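Local atomic coordinates of single domain haemoglobin (Campylobacter jejuni, PDB entry 2WY4), a protein that binds haem and, through its iron, small ligands such as cyanide, and probably takes part in oxygen binding or nitric oxide detoxification. Residues Ile82-Leu87 / Asp132-Leu137; Arg74-Lys79 / Lys128-Ile133; Lys3-Ile8 / Leu116-Val121. All coordinates share one frame; numbering follows the deposited sequence. Where two conformers were deposited one is given.

Contact 1 (Ile82-Leu87 / Asp132-Leu137); sequences ITHVNL and DIEKKL. With HEM (protoporphyrin IX containing Fe), chain B.
The proximal side of the haem pocket, where the F helix of the globin fold carries the axial histidine, meets the H helix through His84 and Glu134. The imidazole of His84 is used at both nitrogens. NE2 binds the haem iron at 2.1 Å, and ND1 donates to Glu134 OE2 at 2.7 Å, with an N-H...O angle of 157°. The carboxylate oxygen sits at the ring edge, close to the imidazole plane, whereas the bond reaches OE2 on its syn side but 31° out of the carboxylate plane; ring and carboxylate are turned nearly perpendicular to each other. Glu134 gets there because CG lies anti to its carbonyl carbon (chi1 -72°) and the chain runs on extended, delivering the acid group from the H helix to the ring. Its other oxygen, OE1, is hydrogen-bonded to Tyr94 OH, so the buried acid has a partner on each oxygen. The resulting His-Glu-Tyr chain is a worked example of second-shell control, as in bacterial flavohaemoglobins: the tyrosine probably helps to position the glutamate, the glutamate bond would restrain the rotation of the imidazole, and this proximal hydrogen bonding influences what binds across the iron. One residue before the histidine, Thr83 OG1 donates to haem propionate O2A at 2.7 Å. Further from the haem, Val85 wedges between two H-helix side chains, lying antiparallel alongside Glu134: its CG2 methyl stands 3.8 Å from Glu134 CB and equally 3.8 Å from Leu137 CB.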
loop_
_atom_site.group_PDB
_atom_site.type_symbol
_atom_site.label_atom_id
_atom_site.label_comp_id
_atom_site.label_asym_id
_atom_site.label_seq_id
_atom_site.Cartn_x
_atom_site.Cartn_y
_atom_site.Cartn_z
ATOM N N ILE A 82 8.618 11.712 -1.261
ATOM C CA ILE A 82 8.632 13.125 -0.968
ATOM C C ILE A 82 7.362 13.509 -0.228
ATOM O O ILE A 82 7.377 14.260 0.756
ATOM C CB ILE A 82 8.735 13.922 -2.258
ATOM C CG1 ILE A 82 10.088 13.670 -2.933
ATOM C CG2 ILE A 82 8.534 15.417 -2.011
ATOM C CD1 ILE A 82 10.091 14.153 -4.383
ATOM N N THR A 83 6.243 12.970 -0.676
ATOM C CA THR A 83 4.981 13.259 -0.007
ATOM C C THR A 83 4.986 12.718 1.411
ATOM O O THR A 83 4.667 13.418 2.375
ATOM C CB THR A 83 3.844 12.599 -0.783
ATOM O OG1 THR A 83 3.716 13.267 -2.038
ATOM C CG2 THR A 83 2.510 12.743 -0.061
ATOM N N HIS A 84 5.399 11.473 1.537
ATOM C CA HIS A 84 5.420 10.823 2.840
ATOM C C HIS A 84 6.323 11.554 3.841
ATOM O O HIS A 84 5.907 11.825 4.965
ATOM C CB HIS A 84 5.902 9.398 2.658
ATOM C CG HIS A 84 4.862 8.452 2.131
ATOM N ND1 HIS A 84 5.160 7.153 1.762
ATOM C CD2 HIS A 84 3.533 8.604 1.926
ATOM C CE1 HIS A 84 4.047 6.540 1.388
ATOM N NE2 HIS A 84 3.050 7.408 1.458
ATOM N N VAL A 85 7.563 11.837 3.442
ATOM C CA VAL A 85 8.464 12.538 4.357
ATOM C C VAL A 85 7.922 13.930 4.701
ATOM O O VAL A 85 7.920 14.326 5.877
ATOM C CB VAL A 85 9.888 12.565 3.803
ATOM C CG1 VAL A 85 10.757 13.524 4.603
ATOM C CG2 VAL A 85 10.458 11.124 3.839
ATOM N N ASN A 86 7.443 14.677 3.702
ATOM C CA ASN A 86 6.883 15.985 3.989
ATOM C C ASN A 86 5.699 15.959 4.973
ATOM O O ASN A 86 5.474 16.916 5.730
ATOM C CB ASN A 86 6.468 16.634 2.689
ATOM C CG ASN A 86 7.606 17.330 2.040
ATOM O OD1 ASN A 86 8.497 17.804 2.723
ATOM N ND2 ASN A 86 7.571 17.425 0.724
ATOM N N LEU A 87 4.938 14.871 4.977
ATOM C CA LEU A 87 3.787 14.770 5.871
ATOM C C LEU A 87 4.066 14.043 7.188
ATOM O O LEU A 87 3.172 13.870 8.003
ATOM C CB LEU A 87 2.631 14.095 5.135
ATOM C CG LEU A 87 1.982 15.044 4.109
ATOM C CD1 LEU A 87 0.975 14.335 3.240
ATOM C CD2 LEU A 87 1.338 16.261 4.815
ATOM N N ASP A 132 13.081 2.398 3.657
ATOM C CA ASP A 132 14.521 2.623 3.475
ATOM C C ASP A 132 14.809 3.876 2.661
ATOM O O ASP A 132 15.743 4.642 2.965
ATOM C CB ASP A 132 15.229 1.412 2.845
ATOM C CG ASP A 132 15.327 0.199 3.794
ATOM O OD1 ASP A 132 15.062 0.322 5.016
ATOM O OD2 ASP A 132 15.620 -0.938 3.378
ATOM N N ILE A 133 14.006 4.117 1.631
ATOM C CA ILE A 133 14.164 5.316 0.815
ATOM C C ILE A 133 13.830 6.569 1.644
ATOM O O ILE A 133 14.566 7.569 1.606
ATOM C CB ILE A 133 13.277 5.227 -0.469
ATOM C CG1 ILE A 133 13.922 4.281 -1.472
ATOM C CG2 ILE A 133 13.040 6.574 -1.121
ATOM C CD1 ILE A 133 13.100 3.971 -2.678
ATOM N N GLU A 134 12.740 6.490 2.408
ATOM C CA GLU A 134 12.317 7.578 3.252
ATOM C C GLU A 134 13.312 7.855 4.389
ATOM O O GLU A 134 13.571 9.005 4.729
ATOM C CB GLU A 134 10.882 7.322 3.736
ATOM C CG GLU A 134 9.906 7.508 2.565
ATOM C CD GLU A 134 8.536 6.882 2.751
ATOM O OE1 GLU A 134 8.142 6.599 3.909
ATOM O OE2 GLU A 134 7.824 6.705 1.732
ATOM N N LYS A 135 13.882 6.801 4.953
ATOM C CA LYS A 135 14.881 6.968 6.009
ATOM C C LYS A 135 16.023 7.814 5.495
ATOM O O LYS A 135 16.498 8.716 6.196
ATOM C CB LYS A 135 15.384 5.610 6.498
ATOM C CG LYS A 135 14.602 5.029 7.642
ATOM C CD LYS A 135 15.174 3.676 8.068
ATOM C CE LYS A 135 16.578 3.803 8.625
ATOM N NZ LYS A 135 17.063 2.509 9.223
ATOM N N LYS A 136 16.479 7.526 4.276
ATOM C CA LYS A 136 17.534 8.320 3.661
ATOM C C LYS A 136 17.100 9.762 3.531
ATOM O O LYS A 136 17.883 10.669 3.789
ATOM C CB LYS A 136 17.932 7.780 2.287
ATOM C CG LYS A 136 18.832 6.574 2.345
ATOM C CD LYS A 136 19.494 6.317 0.996
ATOM C CE LYS A 136 19.964 4.871 0.858
ATOM N NZ LYS A 136 20.974 4.457 1.878
ATOM N N LEU A 137 15.855 10.002 3.119
ATOM C CA LEU A 137 15.393 11.386 3.002
ATOM C C LEU A 137 15.408 12.109 4.319
ATOM O O LEU A 137 15.801 13.256 4.407
ATOM C CB LEU A 137 13.979 11.469 2.419
ATOM C CG LEU A 137 13.930 11.459 0.916
ATOM C CD1 LEU A 137 12.465 11.645 0.492
ATOM C CD2 LEU A 137 14.814 12.550 0.307
HETATM C CHA HEM B . 0.224 9.584 -0.265
HETATM C CHB HEM B . 1.377 5.083 -1.507
HETATM C CHC HEM B . 2.181 4.051 3.131
HETATM C CHD HEM B . 0.391 8.380 4.402
HETATM C C1A HEM B . 0.538 8.509 -1.008
HETATM C C2A HEM B . 0.518 8.413 -2.436
HETATM C C3A HEM B . 0.821 7.154 -2.803
HETATM C C4A HEM B . 1.035 6.425 -1.568
HETATM C CMA HEM B . 0.936 6.615 -4.237
HETATM C CAA HEM B . 0.206 9.597 -3.385
HETATM C CBA HEM B . 1.262 10.700 -3.276
HETATM C CGA HEM B . 2.392 10.676 -4.253
HETATM O O1A HEM B . 2.306 9.965 -5.289
HETATM O O2A HEM B . 3.386 11.448 -4.008
HETATM C C1B HEM B . 1.663 4.406 -0.352
HETATM C C2B HEM B . 2.086 3.054 -0.279
HETATM C C3B HEM B . 2.315 2.768 1.014
HETATM C C4B HEM B . 2.042 3.931 1.783
HETATM C CMB HEM B . 2.168 2.102 -1.465
HETATM C CAB HEM B . 2.740 1.446 1.667
HETATM C CBB HEM B . 3.698 0.692 1.158
HETATM C C1C HEM B . 1.827 5.130 3.905
HETATM C C2C HEM B . 1.930 5.290 5.313
HETATM C C3C HEM B . 1.418 6.462 5.625
HETATM C C4C HEM B . 0.928 7.106 4.433
HETATM C CMC HEM B . 2.599 4.278 6.257
HETATM C CAC HEM B . 1.323 7.046 7.025
HETATM C CBC HEM B . 0.118 7.347 7.524
HETATM C C1D HEM B . 0.199 9.085 3.230
HETATM C C2D HEM B . -0.313 10.401 3.216
HETATM C C3D HEM B . -0.375 10.819 1.790
HETATM C C4D HEM B . 0.128 9.692 1.076
HETATM C CMD HEM B . -0.701 11.228 4.422
HETATM C CAD HEM B . -0.879 12.126 1.204
HETATM C CBD HEM B . -2.252 11.877 0.586
HETATM C CGD HEM B . -3.008 13.127 0.252
HETATM O O1D HEM B . -4.199 13.174 0.583
HETATM O O2D HEM B . -2.392 14.035 -0.369
HETATM N NA HEM B . 0.849 7.276 -0.476
HETATM N NB HEM B . 1.657 4.930 0.916
HETATM N NC HEM B . 1.212 6.259 3.384
HETATM N ND HEM B . 0.448 8.664 1.944
HETATM FE FE HEM B . 1.055 6.792 1.434
#

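Contact 2 (Arg74-Lys79 / Lys128-Ile133); sequences RSFVDK and KFYIDI. With HEM (protoporphyrin IX containing Fe), chain B.
Val77 on the F helix is the bump of this contact, and Phe129, Tyr130 and Ile133 on the H helix form the hollow that receives it. Its two methyls divide the work. CG1 stands almost exactly over the centre of the Tyr130 ring, 3.8 Å from the centroid and 7° off the normal, a clear CH-pi contact, and also touches Ile133 CD1 at 3.7 Å. CG2, placed beside the backbone N while CG1 is anti to it (chi1 171°), fills the space between Tyr130 CZ and the edge of Phe129, where CE2 is 3.9 Å away. The tyrosine is thus a slab between helix and cofactor, since haem CBB lies over its opposite face, towards the rim. Phe76 CE2 approaches Tyr130 OH at 3.7 Å. At the far end Arg74 bends at chi3 to lay one guanidinium face against Ile133 CD1 and Phe129 CZ, with NH1 3.6 Å from Ile133 CG1, while its NE is held in a salt bridge to Glu71. Between these two segments the contact therefore rests on close fit and dispersion rather than on hydrogen bonds, even at the charged guanidinium, and probably helps to hold the Tyr130 ring between Val77 and the edge of the haem.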
loop_
_atom_site.group_PDB
_atom_site.type_symbol
_atom_site.label_atom_id
_atom_site.label_comp_id
_atom_site.label_asym_id
_atom_site.label_seq_id
_atom_site.Cartn_x
_atom_site.Cartn_y
_atom_site.Cartn_z
ATOM N N ARG A 74 11.883 1.955 -8.356
ATOM C CA ARG A 74 12.586 2.990 -7.612
ATOM C C ARG A 74 12.202 4.421 -8.045
ATOM O O ARG A 74 11.969 5.314 -7.208
ATOM C CB ARG A 74 14.096 2.790 -7.679
ATOM C CG ARG A 74 14.883 3.837 -6.881
ATOM C CD ARG A 74 16.352 3.529 -6.772
ATOM N NE ARG A 74 16.547 2.498 -5.771
ATOM C CZ ARG A 74 16.607 2.726 -4.465
ATOM N NH1 ARG A 74 16.494 3.961 -3.991
ATOM N NH2 ARG A 74 16.765 1.704 -3.647
ATOM N N SER A 75 12.219 4.682 -9.352
ATOM C CA SER A 75 11.903 6.051 -9.790
ATOM C C SER A 75 10.473 6.456 -9.397
ATOM O O SER A 75 10.200 7.631 -9.212
ATOM C CB SER A 75 12.119 6.277 -11.288
ATOM O OG SER A 75 11.221 5.499 -12.045
ATOM N N PHE A 76 9.588 5.481 -9.193
ATOM C CA PHE A 76 8.223 5.765 -8.770
ATOM C C PHE A 76 8.212 6.071 -7.264
ATOM O O PHE A 76 7.702 7.079 -6.800
ATOM C CB PHE A 76 7.285 4.577 -9.059
ATOM C CG PHE A 76 5.901 4.757 -8.505
ATOM C CD1 PHE A 76 5.038 5.636 -9.081
ATOM C CD2 PHE A 76 5.489 4.062 -7.375
ATOM C CE1 PHE A 76 3.799 5.840 -8.568
ATOM C CE2 PHE A 76 4.223 4.254 -6.881
ATOM C CZ PHE A 76 3.384 5.151 -7.463
ATOM N N VAL A 77 8.798 5.172 -6.501
ATOM C CA VAL A 77 8.753 5.295 -5.059
ATOM C C VAL A 77 9.481 6.532 -4.563
ATOM O O VAL A 77 9.040 7.179 -3.612
ATOM C CB VAL A 77 9.288 4.027 -4.385
ATOM C CG1 VAL A 77 9.455 4.212 -2.871
ATOM C CG2 VAL A 77 8.359 2.877 -4.660
ATOM N N ASP A 78 10.566 6.875 -5.246
ATOM C CA ASP A 78 11.324 8.098 -4.942
ATOM C C ASP A 78 10.454 9.307 -4.848
ATOM O O ASP A 78 10.718 10.238 -4.068
ATOM C CB ASP A 78 12.282 8.446 -6.101
ATOM C CG ASP A 78 13.574 7.787 -5.964
ATOM O OD1 ASP A 78 13.787 7.163 -4.890
ATOM O OD2 ASP A 78 14.446 7.829 -6.843
ATOM N N LYS A 79 9.459 9.344 -5.721
ATOM C CA LYS A 79 8.565 10.489 -5.775
ATOM C C LYS A 79 7.510 10.431 -4.698
ATOM O O LYS A 79 7.182 11.470 -4.099
ATOM C CB LYS A 79 7.888 10.594 -7.129
ATOM C CG LYS A 79 8.841 10.577 -8.294
ATOM C CD LYS A 79 10.035 11.484 -8.060
ATOM C CE LYS A 79 11.006 11.443 -9.222
ATOM N NZ LYS A 79 11.709 10.110 -9.375
ATOM N N LYS A 128 9.324 -2.207 3.493
ATOM C CA LYS A 128 10.741 -2.016 3.727
ATOM C C LYS A 128 11.370 -1.154 2.635
ATOM O O LYS A 128 12.216 -0.308 2.910
ATOM C CB LYS A 128 11.450 -3.369 3.806
ATOM C CG LYS A 128 12.971 -3.244 3.861
ATOM C CD LYS A 128 13.605 -4.621 3.998
ATOM C CE LYS A 128 15.024 -4.555 4.519
ATOM N NZ LYS A 128 15.864 -3.604 3.798
ATOM N N PHE A 129 10.977 -1.394 1.384
ATOM C CA PHE A 129 11.495 -0.590 0.277
ATOM C C PHE A 129 11.171 0.901 0.441
ATOM O O PHE A 129 12.058 1.754 0.253
ATOM C CB PHE A 129 10.941 -1.133 -1.035
ATOM C CG PHE A 129 11.621 -0.602 -2.261
ATOM C CD1 PHE A 129 12.883 -1.004 -2.607
ATOM C CD2 PHE A 129 10.979 0.322 -3.060
ATOM C CE1 PHE A 129 13.497 -0.529 -3.748
ATOM C CE2 PHE A 129 11.598 0.840 -4.187
ATOM C CZ PHE A 129 12.852 0.420 -4.526
ATOM N N TYR A 130 9.931 1.217 0.804
ATOM C CA TYR A 130 9.540 2.605 1.038
ATOM C C TYR A 130 10.263 3.186 2.257
ATOM O O TYR A 130 10.838 4.291 2.205
ATOM C CB TYR A 130 8.039 2.718 1.277
ATOM C CG TYR A 130 7.180 2.820 0.038
ATOM C CD1 TYR A 130 6.963 1.727 -0.762
ATOM C CD2 TYR A 130 6.574 4.032 -0.311
ATOM C CE1 TYR A 130 6.175 1.808 -1.886
ATOM C CE2 TYR A 130 5.809 4.123 -1.437
ATOM C CZ TYR A 130 5.597 3.029 -2.235
ATOM O OH TYR A 130 4.827 3.203 -3.363
ATOM N N ILE A 131 10.264 2.429 3.358
ATOM C CA ILE A 131 10.906 2.884 4.600
ATOM C C ILE A 131 12.368 3.247 4.380
ATOM O O ILE A 131 12.844 4.278 4.868
ATOM C CB ILE A 131 10.793 1.789 5.691
ATOM C CG1 ILE A 131 9.345 1.659 6.193
ATOM C CG2 ILE A 131 11.687 2.100 6.890
ATOM C CD1 ILE A 131 9.070 0.359 6.967
ATOM N N ASP A 132 13.081 2.398 3.657
ATOM C CA ASP A 132 14.521 2.623 3.475
ATOM C C ASP A 132 14.809 3.876 2.661
ATOM O O ASP A 132 15.743 4.642 2.965
ATOM C CB ASP A 132 15.229 1.412 2.845
ATOM C CG ASP A 132 15.327 0.199 3.794
ATOM O OD1 ASP A 132 15.062 0.322 5.016
ATOM O OD2 ASP A 132 15.620 -0.938 3.378
ATOM N N ILE A 133 14.006 4.117 1.631
ATOM C CA ILE A 133 14.164 5.316 0.815
ATOM C C ILE A 133 13.830 6.569 1.644
ATOM O O ILE A 133 14.566 7.569 1.606
ATOM C CB ILE A 133 13.277 5.227 -0.469
ATOM C CG1 ILE A 133 13.922 4.281 -1.472
ATOM C CG2 ILE A 133 13.040 6.574 -1.121
ATOM C CD1 ILE A 133 13.100 3.971 -2.678
HETATM C CHA HEM B . 0.224 9.584 -0.265
HETATM C CHB HEM B . 1.377 5.083 -1.507
HETATM C CHC HEM B . 2.181 4.051 3.131
HETATM C CHD HEM B . 0.391 8.380 4.402
HETATM C C1A HEM B . 0.538 8.509 -1.008
HETATM C C2A HEM B . 0.518 8.413 -2.436
HETATM C C3A HEM B . 0.821 7.154 -2.803
HETATM C C4A HEM B . 1.035 6.425 -1.568
HETATM C CMA HEM B . 0.936 6.615 -4.237
HETATM C CAA HEM B . 0.206 9.597 -3.385
HETATM C CBA HEM B . 1.262 10.700 -3.276
HETATM C CGA HEM B . 2.392 10.676 -4.253
HETATM O O1A HEM B . 2.306 9.965 -5.289
HETATM O O2A HEM B . 3.386 11.448 -4.008
HETATM C C1B HEM B . 1.663 4.406 -0.352
HETATM C C2B HEM B . 2.086 3.054 -0.279
HETATM C C3B HEM B . 2.315 2.768 1.014
HETATM C C4B HEM B . 2.042 3.931 1.783
HETATM C CMB HEM B . 2.168 2.102 -1.465
HETATM C CAB HEM B . 2.740 1.446 1.667
HETATM C CBB HEM B . 3.698 0.692 1.158
HETATM C C1C HEM B . 1.827 5.130 3.905
HETATM C C2C HEM B . 1.930 5.290 5.313
HETATM C C3C HEM B . 1.418 6.462 5.625
HETATM C C4C HEM B . 0.928 7.106 4.433
HETATM C CMC HEM B . 2.599 4.278 6.257
HETATM C CAC HEM B . 1.323 7.046 7.025
HETATM C CBC HEM B . 0.118 7.347 7.524
HETATM C C1D HEM B . 0.199 9.085 3.230
HETATM C C2D HEM B . -0.313 10.401 3.216
HETATM C C3D HEM B . -0.375 10.819 1.790
HETATM C C4D HEM B . 0.128 9.692 1.076
HETATM C CMD HEM B . -0.701 11.228 4.422
HETATM C CAD HEM B . -0.879 12.126 1.204
HETATM C CBD HEM B . -2.252 11.877 0.586
HETATM C CGD HEM B . -3.008 13.127 0.252
HETATM O O1D HEM B . -4.199 13.174 0.583
HETATM O O2D HEM B . -2.392 14.035 -0.369
HETATM N NA HEM B . 0.849 7.276 -0.476
HETATM N NB HEM B . 1.657 4.930 0.916
HETATM N NC HEM B . 1.212 6.259 3.384
HETATM N ND HEM B . 0.448 8.664 1.944
HETATM FE FE HEM B . 1.055 6.792 1.434
#

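Contact 3 (Lys3-Ile8 / Leu116-Val121); sequences KEQIQI and LKAWEV
One broad side of the Gln5 amide lies on the backbone of Ala118, where the A helix of the globin fold crosses the H helix almost at a right angle (91°). Ala118 CA stands nearly straight above the amide carbon CD, 4.0 Å away. Towards its outer end the group meets Val121, whose CG1 is 3.6 Å from Gln5 OE1, and the two side chains cross roughly perpendicularly; Lys117 CG flanks NE2 at 3.9 Å before its chain leads away. CG of Gln5 is anti to the carbonyl carbon (chi1 -82°) and the chain then runs extended, which carries the amide across the gap. The small side chain of Ala118 suits the close crossing: Ala118 CB fits between Gln5 CG and Ile8 CG2, 3.8 Å from the latter. The Trp119 indole takes no direct part and packs on Ile9, Cys12, Leu16 and Leu102. Such a crossing illustrates how a surface interface can join two helices without a direct polar bond. A water supplies the link instead, reaching Gln5 from the Ala118 side of the amide plane and donating to Gln5 OE1 at 3.1 Å and to Ala118 O at 2.9 Å.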
loop_
_atom_site.group_PDB
_atom_site.type_symbol
_atom_site.label_atom_id
_atom_site.label_comp_id
_atom_site.label_asym_id
_atom_site.label_seq_id
_atom_site.Cartn_x
_atom_site.Cartn_y
_atom_site.Cartn_z
ATOM N N LYS A 3 8.357 -19.143 -5.418
ATOM C CA LYS A 3 7.719 -19.067 -6.749
ATOM C C LYS A 3 6.180 -19.070 -6.738
ATOM O O LYS A 3 5.532 -18.357 -7.528
ATOM C CB LYS A 3 8.207 -20.250 -7.586
ATOM N N GLU A 4 5.581 -19.913 -5.903
ATOM C CA GLU A 4 4.127 -19.962 -5.808
ATOM C C GLU A 4 3.612 -18.614 -5.291
ATOM O O GLU A 4 2.616 -18.098 -5.812
ATOM C CB GLU A 4 3.633 -21.107 -4.894
ATOM C CG GLU A 4 3.708 -22.509 -5.517
ATOM C CD GLU A 4 2.731 -23.530 -4.898
ATOM O OE1 GLU A 4 2.527 -24.593 -5.527
ATOM O OE2 GLU A 4 2.158 -23.300 -3.800
ATOM N N GLN A 5 4.270 -18.062 -4.276
ATOM C CA GLN A 5 3.888 -16.759 -3.713
ATOM C C GLN A 5 4.018 -15.617 -4.723
ATOM O O GLN A 5 3.172 -14.735 -4.759
ATOM C CB GLN A 5 4.717 -16.398 -2.493
ATOM C CG GLN A 5 4.219 -17.027 -1.235
ATOM C CD GLN A 5 4.663 -16.340 0.020
ATOM O OE1 GLN A 5 5.526 -15.457 -0.006
ATOM N NE2 GLN A 5 4.062 -16.741 1.145
ATOM N N ILE A 6 5.078 -15.634 -5.516
ATOM C CA ILE A 6 5.243 -14.614 -6.555
ATOM C C ILE A 6 4.070 -14.674 -7.517
ATOM O O ILE A 6 3.500 -13.654 -7.874
ATOM C CB ILE A 6 6.581 -14.818 -7.311
ATOM C CG1 ILE A 6 7.758 -14.468 -6.410
ATOM C CG2 ILE A 6 6.633 -13.972 -8.580
ATOM C CD1 ILE A 6 9.098 -14.934 -6.927
ATOM N N GLN A 7 3.724 -15.877 -7.951
ATOM C CA GLN A 7 2.645 -16.026 -8.903
ATOM C C GLN A 7 1.310 -15.576 -8.328
ATOM O O GLN A 7 0.501 -14.983 -9.033
ATOM C CB GLN A 7 2.567 -17.441 -9.459
ATOM C CG GLN A 7 1.509 -17.580 -10.548
ATOM C CD GLN A 7 1.916 -16.850 -11.783
ATOM O OE1 GLN A 7 2.961 -17.150 -12.366
ATOM N NE2 GLN A 7 1.114 -15.882 -12.195
ATOM N N ILE A 8 1.056 -15.849 -7.053
ATOM C CA ILE A 8 -0.166 -15.389 -6.422
ATOM C C ILE A 8 -0.228 -13.868 -6.489
ATOM O O ILE A 8 -1.271 -13.306 -6.829
ATOM C CB ILE A 8 -0.230 -15.854 -4.968
ATOM C CG1 ILE A 8 -0.664 -17.312 -4.937
ATOM C CG2 ILE A 8 -1.256 -15.044 -4.180
ATOM C CD1 ILE A 8 -0.546 -17.997 -3.524
ATOM N N LEU A 116 -3.633 -14.717 1.410
ATOM C CA LEU A 116 -3.413 -13.813 2.526
ATOM C C LEU A 116 -1.942 -13.806 2.966
ATOM O O LEU A 116 -1.349 -12.757 3.205
ATOM C CB LEU A 116 -4.291 -14.209 3.712
ATOM C CG LEU A 116 -5.684 -13.670 3.835
ATOM C CD1 LEU A 116 -6.296 -14.102 5.153
ATOM C CD2 LEU A 116 -5.676 -12.139 3.728
ATOM N N LYS A 117 -1.366 -15.000 3.119
ATOM C CA LYS A 117 0.044 -15.138 3.492
ATOM C C LYS A 117 0.954 -14.444 2.475
ATOM O O LYS A 117 1.917 -13.727 2.812
ATOM C CB LYS A 117 0.393 -16.633 3.609
ATOM C CG LYS A 117 1.714 -16.932 4.278
ATOM C CD LYS A 117 1.779 -16.325 5.680
ATOM C CE LYS A 117 2.462 -17.242 6.696
ATOM N NZ LYS A 117 1.463 -18.138 7.304
ATOM N N ALA A 118 0.616 -14.612 1.202
ATOM C CA ALA A 118 1.441 -14.045 0.173
ATOM C C ALA A 118 1.416 -12.512 0.292
ATOM O O ALA A 118 2.446 -11.877 0.133
ATOM C CB ALA A 118 0.995 -14.536 -1.206
ATOM N N TRP A 119 0.254 -11.938 0.600
ATOM C CA TRP A 119 0.167 -10.470 0.744
ATOM C C TRP A 119 0.822 -9.979 2.020
ATOM O O TRP A 119 1.386 -8.891 2.065
ATOM C CB TRP A 119 -1.309 -10.032 0.692
ATOM C CG TRP A 119 -1.733 -9.791 -0.754
ATOM C CD1 TRP A 119 -2.458 -10.618 -1.581
ATOM C CD2 TRP A 119 -1.296 -8.709 -1.576
ATOM N NE1 TRP A 119 -2.547 -10.071 -2.846
ATOM C CE2 TRP A 119 -1.812 -8.916 -2.867
ATOM C CE3 TRP A 119 -0.505 -7.580 -1.348
ATOM C CZ2 TRP A 119 -1.621 -8.006 -3.896
ATOM C CZ3 TRP A 119 -0.305 -6.692 -2.370
ATOM C CH2 TRP A 119 -0.833 -6.924 -3.628
ATOM N N GLU A 120 0.777 -10.798 3.069
ATOM C CA GLU A 120 1.440 -10.420 4.319
ATOM C C GLU A 120 2.944 -10.301 4.058
ATOM O O GLU A 120 3.606 -9.334 4.454
ATOM C CB GLU A 120 1.231 -11.466 5.416
ATOM C CG GLU A 120 -0.201 -11.636 5.848
ATOM C CD GLU A 120 -0.322 -12.567 7.041
ATOM O OE1 GLU A 120 0.672 -13.256 7.367
ATOM O OE2 GLU A 120 -1.403 -12.594 7.650
ATOM N N VAL A 121 3.487 -11.303 3.373
ATOM C CA VAL A 121 4.898 -11.305 3.029
ATOM C C VAL A 121 5.274 -10.153 2.066
ATOM O O VAL A 121 6.277 -9.440 2.268
ATOM C CB VAL A 121 5.276 -12.672 2.429
ATOM C CG1 VAL A 121 6.677 -12.682 1.926
ATOM C CG2 VAL A 121 5.114 -13.787 3.478
HETATM O O HOH W 1 4.705 -12.772 -1.362
#

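In the fold
The helix 113-139 is the common thread, used by all three contacts. Contacts 1 and 2 are successive parts of one F/H interface, with centres 8 Å apart and a direct touch where His84 CE1 lies 3.9 Å from Tyr130 CD2; they also share Asp132 and Ile133, and both reach the haem. The first supplies the iron ligand and its second shell, the second an aromatic wall beside the macrocycle. Contact 3 joins the same helix to the N-terminal one on the opposite side of the chain's centre from contact 1, with centres about 27 Å apart. It is remote from the cofactor, the Val121 side chain being about 14 Å from the haem.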